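Local coordinates for protein nitrophorin Cim l NP (Cimex lectularius, PDB 2IMQ) that carries nitric oxide on a cysteine-ligated heme and releases it into the victim during feeding, causing vasodilation, at residues 218-223 with 260-265. Numbering follows the deposited sequence.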
ATOM      1  N   VAL A 218       0.400  13.945   4.996  1.00 19.03           N
ATOM      2  CA  VAL A 218       1.457  13.883   4.011  1.00 18.42           C
ATOM      3  C   VAL A 218       2.338  15.115   4.160  1.00 17.67           C
ATOM      4  O   VAL A 218       1.875  16.217   4.048  1.00 18.43           O
ATOM      5  CB  VAL A 218       0.874  13.866   2.582  1.00 19.00           C
ATOM      6  CG1 VAL A 218       1.945  13.947   1.557  1.00 19.43           C
ATOM      7  CG2 VAL A 218       0.037  12.583   2.382  1.00 19.21           C
ATOM      8  N   THR A 219       3.622  14.888   4.366  1.00 18.57           N
ATOM      9  CA  THR A 219       4.616  15.960   4.440  1.00 19.29           C
ATOM     10  C   THR A 219       5.695  15.856   3.395  1.00 18.78           C
ATOM     11  O   THR A 219       6.584  16.700   3.383  1.00 22.21           O
ATOM     12  CB  THR A 219       5.272  15.990   5.840  1.00 20.78           C
ATOM     13  OG1 THR A 219       6.012  14.791   6.039  1.00 23.75           O
ATOM     14  CG2 THR A 219       4.252  16.022   6.873  1.00 23.83           C
ATOM     15  N   PHE A 220       5.671  14.818   2.575  1.00 16.63           N
ATOM     16  CA  PHE A 220       6.647  14.555   1.579  1.00 17.26           C
ATOM     17  C   PHE A 220       6.123  15.005   0.227  1.00 14.70           C
ATOM     18  O   PHE A 220       4.926  15.055  -0.058  1.00 15.14           O
ATOM     19  CB  PHE A 220       7.035  13.076   1.568  1.00 16.68           C
ATOM     20  CG  PHE A 220       5.873  12.091   1.523  1.00 16.63           C
ATOM     21  CD1 PHE A 220       5.450  11.542   0.335  1.00 15.92           C
ATOM     22  CD2 PHE A 220       5.266  11.679   2.687  1.00 17.43           C
ATOM     23  CE1 PHE A 220       4.413  10.623   0.315  1.00 16.50           C
ATOM     24  CE2 PHE A 220       4.242  10.790   2.670  1.00 16.97           C
ATOM     25  CZ  PHE A 220       3.832  10.247   1.460  1.00 15.96           C
ATOM     26  N   LYS A 221       7.080  15.267  -0.653  1.00 16.43           N
ATOM     27  CA  LYS A 221       6.815  15.698  -1.987  1.00 16.75           C
ATOM     28  C   LYS A 221       6.230  14.553  -2.814  1.00 14.93           C
ATOM     29  O   LYS A 221       6.336  13.395  -2.428  1.00 15.13           O
ATOM     30  CB  LYS A 221       8.054  16.245  -2.670  1.00 18.31           C
ATOM     31  CG  LYS A 221       8.510  17.481  -1.956  1.00 21.12           C
ATOM     32  CD  LYS A 221       9.815  17.952  -2.486  1.00 24.22           C
ATOM     33  CE  LYS A 221      10.292  19.158  -1.686  1.00 29.13           C
ATOM     34  NZ  LYS A 221       9.311  20.242  -1.513  1.00 32.32           N
ATOM     35  N   PRO A 222       5.523  14.891  -3.883  1.00 13.63           N
ATOM     36  CA  PRO A 222       4.969  13.868  -4.739  1.00 14.14           C
ATOM     37  C   PRO A 222       5.965  12.780  -5.044  1.00 13.37           C
ATOM     38  O   PRO A 222       7.144  13.054  -5.277  1.00 14.26           O
ATOM     39  CB  PRO A 222       4.576  14.648  -5.976  1.00 14.37           C
ATOM     40  CG  PRO A 222       4.155  15.979  -5.385  1.00 15.41           C
ATOM     41  CD  PRO A 222       5.174  16.240  -4.338  1.00 14.88           C
ATOM     42  N   THR A 223       5.473  11.556  -5.167  1.00 13.58           N
ATOM     43  CA  THR A 223       6.328  10.387  -5.357  1.00 14.20           C
ATOM     44  C   THR A 223       6.429   9.937  -6.827  1.00 13.82           C
ATOM     45  O   THR A 223       7.076   8.933  -7.135  1.00 16.33           O
ATOM     46  CB  THR A 223       5.801   9.233  -4.526  1.00 14.80           C
ATOM     47  OG1 THR A 223       4.438   8.933  -4.903  1.00 14.87           O
ATOM     48  CG2 THR A 223       5.868   9.554  -3.045  1.00 15.90           C
ATOM     49  N   TYR A 260       4.842   8.478   8.072  1.00 16.70           N
ATOM     50  CA  TYR A 260       4.358   8.260   6.703  1.00 15.87           C
ATOM     51  C   TYR A 260       5.322   9.001   5.822  1.00 16.27           C
ATOM     52  O   TYR A 260       5.432  10.205   5.921  1.00 17.51           O
ATOM     53  CB  TYR A 260       2.943   8.807   6.595  1.00 16.70           C
ATOM     54  CG  TYR A 260       2.188   8.554   5.323  1.00 15.70           C
ATOM     55  CD1 TYR A 260       2.266   7.316   4.637  1.00 15.01           C
ATOM     56  CD2 TYR A 260       1.329   9.511   4.809  1.00 14.88           C
ATOM     57  CE1 TYR A 260       1.499   7.070   3.520  1.00 15.46           C
ATOM     58  CE2 TYR A 260       0.543   9.242   3.690  1.00 14.60           C
ATOM     59  CZ  TYR A 260       0.636   8.030   3.037  1.00 14.51           C
ATOM     60  OH  TYR A 260      -0.108   7.823   1.919  1.00 14.39           O
ATOM     61  N   ASN A 261       6.090   8.282   5.049  1.00 15.45           N
ATOM     62  CA  ASN A 261       7.128   8.863   4.247  1.00 18.13           C
ATOM     63  C   ASN A 261       7.364   8.115   2.972  1.00 16.11           C
ATOM     64  O   ASN A 261       7.331   6.893   2.956  1.00 17.62           O
ATOM     65  CB  ASN A 261       8.477   8.809   5.006  1.00 19.90           C
ATOM     66  CG  ASN A 261       8.497   9.574   6.307  1.00 24.83           C
ATOM     67  OD1 ASN A 261       8.807  10.755   6.334  1.00 31.16           O
ATOM     68  ND2 ASN A 261       8.244   8.895   7.399  1.00 28.32           N
ATOM     69  N   SER A 262       7.703   8.832   1.908  1.00 16.77           N
ATOM     70  CA  SER A 262       8.301   8.227   0.754  1.00 16.24           C
ATOM     71  C   SER A 262       9.764   7.895   1.080  1.00 18.03           C
ATOM     72  O   SER A 262      10.398   8.552   1.880  1.00 20.42           O
ATOM     73  CB  SER A 262       8.261   9.159  -0.440  1.00 16.85           C
ATOM     74  OG  SER A 262       8.899  10.383  -0.126  1.00 19.88           O
ATOM     75  N   LEU A 263      10.240   6.869   0.414  1.00 17.01           N
ATOM     76  CA  LEU A 263      11.624   6.424   0.571  1.00 18.21           C
ATOM     77  C   LEU A 263      12.403   6.797  -0.650  1.00 20.08           C
ATOM     78  O   LEU A 263      12.525   6.081  -1.650  1.00 20.60           O
ATOM     79  CB  LEU A 263      11.658   4.941   0.808  1.00 19.52           C
ATOM     80  CG  LEU A 263      10.833   4.434   1.966  1.00 18.68           C
ATOM     81  CD1 LEU A 263      10.975   2.927   2.047  1.00 22.84           C
ATOM     82  CD2 LEU A 263      11.190   5.100   3.279  1.00 23.99           C
ATOM     83  N   THR A 264      12.973   7.985  -0.555  1.00 23.81           N
ATOM     84  CA  THR A 264      13.576   8.614  -1.718  1.00 26.54           C
ATOM     85  C   THR A 264      14.911   7.940  -2.108  1.00 26.12           C
ATOM     86  O   THR A 264      15.350   8.110  -3.238  1.00 27.23           O
ATOM     87  CB  THR A 264      13.697  10.134  -1.502  1.00 27.49           C
ATOM     88  OG1 THR A 264      14.320  10.417  -0.262  1.00 31.53           O
ATOM     89  CG2 THR A 264      12.256  10.767  -1.378  1.00 29.92           C
ATOM     90  N   ASN A 265      15.484   7.097  -1.236  1.00 27.44           N
ATOM     91  CA  ASN A 265      16.707   6.304  -1.587  1.00 28.01           C
ATOM     92  C   ASN A 265      16.483   5.183  -2.580  1.00 29.10           C
ATOM     93  O   ASN A 265      17.424   4.640  -3.148  1.00 31.08           O
ATOM     94  CB  ASN A 265      17.337   5.714  -0.317  1.00 29.55           C
ATOM     95  CG  ASN A 265      17.999   6.753   0.527  1.00 31.37           C
ATOM     96  OD1 ASN A 265      18.468   7.787   0.004  1.00 34.56           O
ATOM     97  ND2 ASN A 265      18.051   6.513   1.830  1.00 34.00           N
TER
HETATM   98  O   HOH W   1       4.119  12.487   5.860  1.00 19.31           O
HETATM   99  O   HOH W   2       8.534  12.132  -2.165  1.00 53.33           O
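The CG of F220 lies between its own backbone N and carbonyl carbon (chi1 50°), and Y260 carries CG anti to its backbone N (chi1 -173°); together these rotations bring the two aromatic rings into an edge-to-face (T-shaped) pair. The edge of F220 points at the face of Y260, with planes at 81° and centroids 5.2 Å apart. F220 CE2 makes the approach, 3.8 Å from Y260 CD2 and displaced toward the rim of the tyrosine ring rather than over its centre. V218 divides its two methyls between the rings: CG2 comes obliquely to the tyrosine, 3.6 Å from Y260 CE2, while CG1 sits over the middle of one face of F220. The opposite face of F220 rests on the strand backbone, where the amide N of S262 lies above the ring centre and the carbonyl carbon of N261 nearer the rim. The phenyl ring is thus held between a methyl of its own segment and the N261-S262 peptide of the strand. Farther along, T223 CG2 packs against S262 CB at 3.6 Å.

Two waters bridge the segments beside this apolar patch. One accepts from T219 N and donates to Y260 O, the latter at 2.6 Å; the other donates to K221 O and is hydrogen-bonded to S262 OG, 2.7 Å away. The hydroxyl of Y260 is hydrogen-bonded outside the two segments to E215 OE2 and the backbone N of A245.

The contact lays residues 218-223, part of the long loop between helix 201-206 and strand 243-248, against the end of strand 255-262, an outermost strand of the six-stranded sheet in this DNase I-like β-sandwich. V218 also packs on helix 192-196, F220 meets the ring of W241, and T223 and Y260 touch V274 on the adjacent strand 274-281.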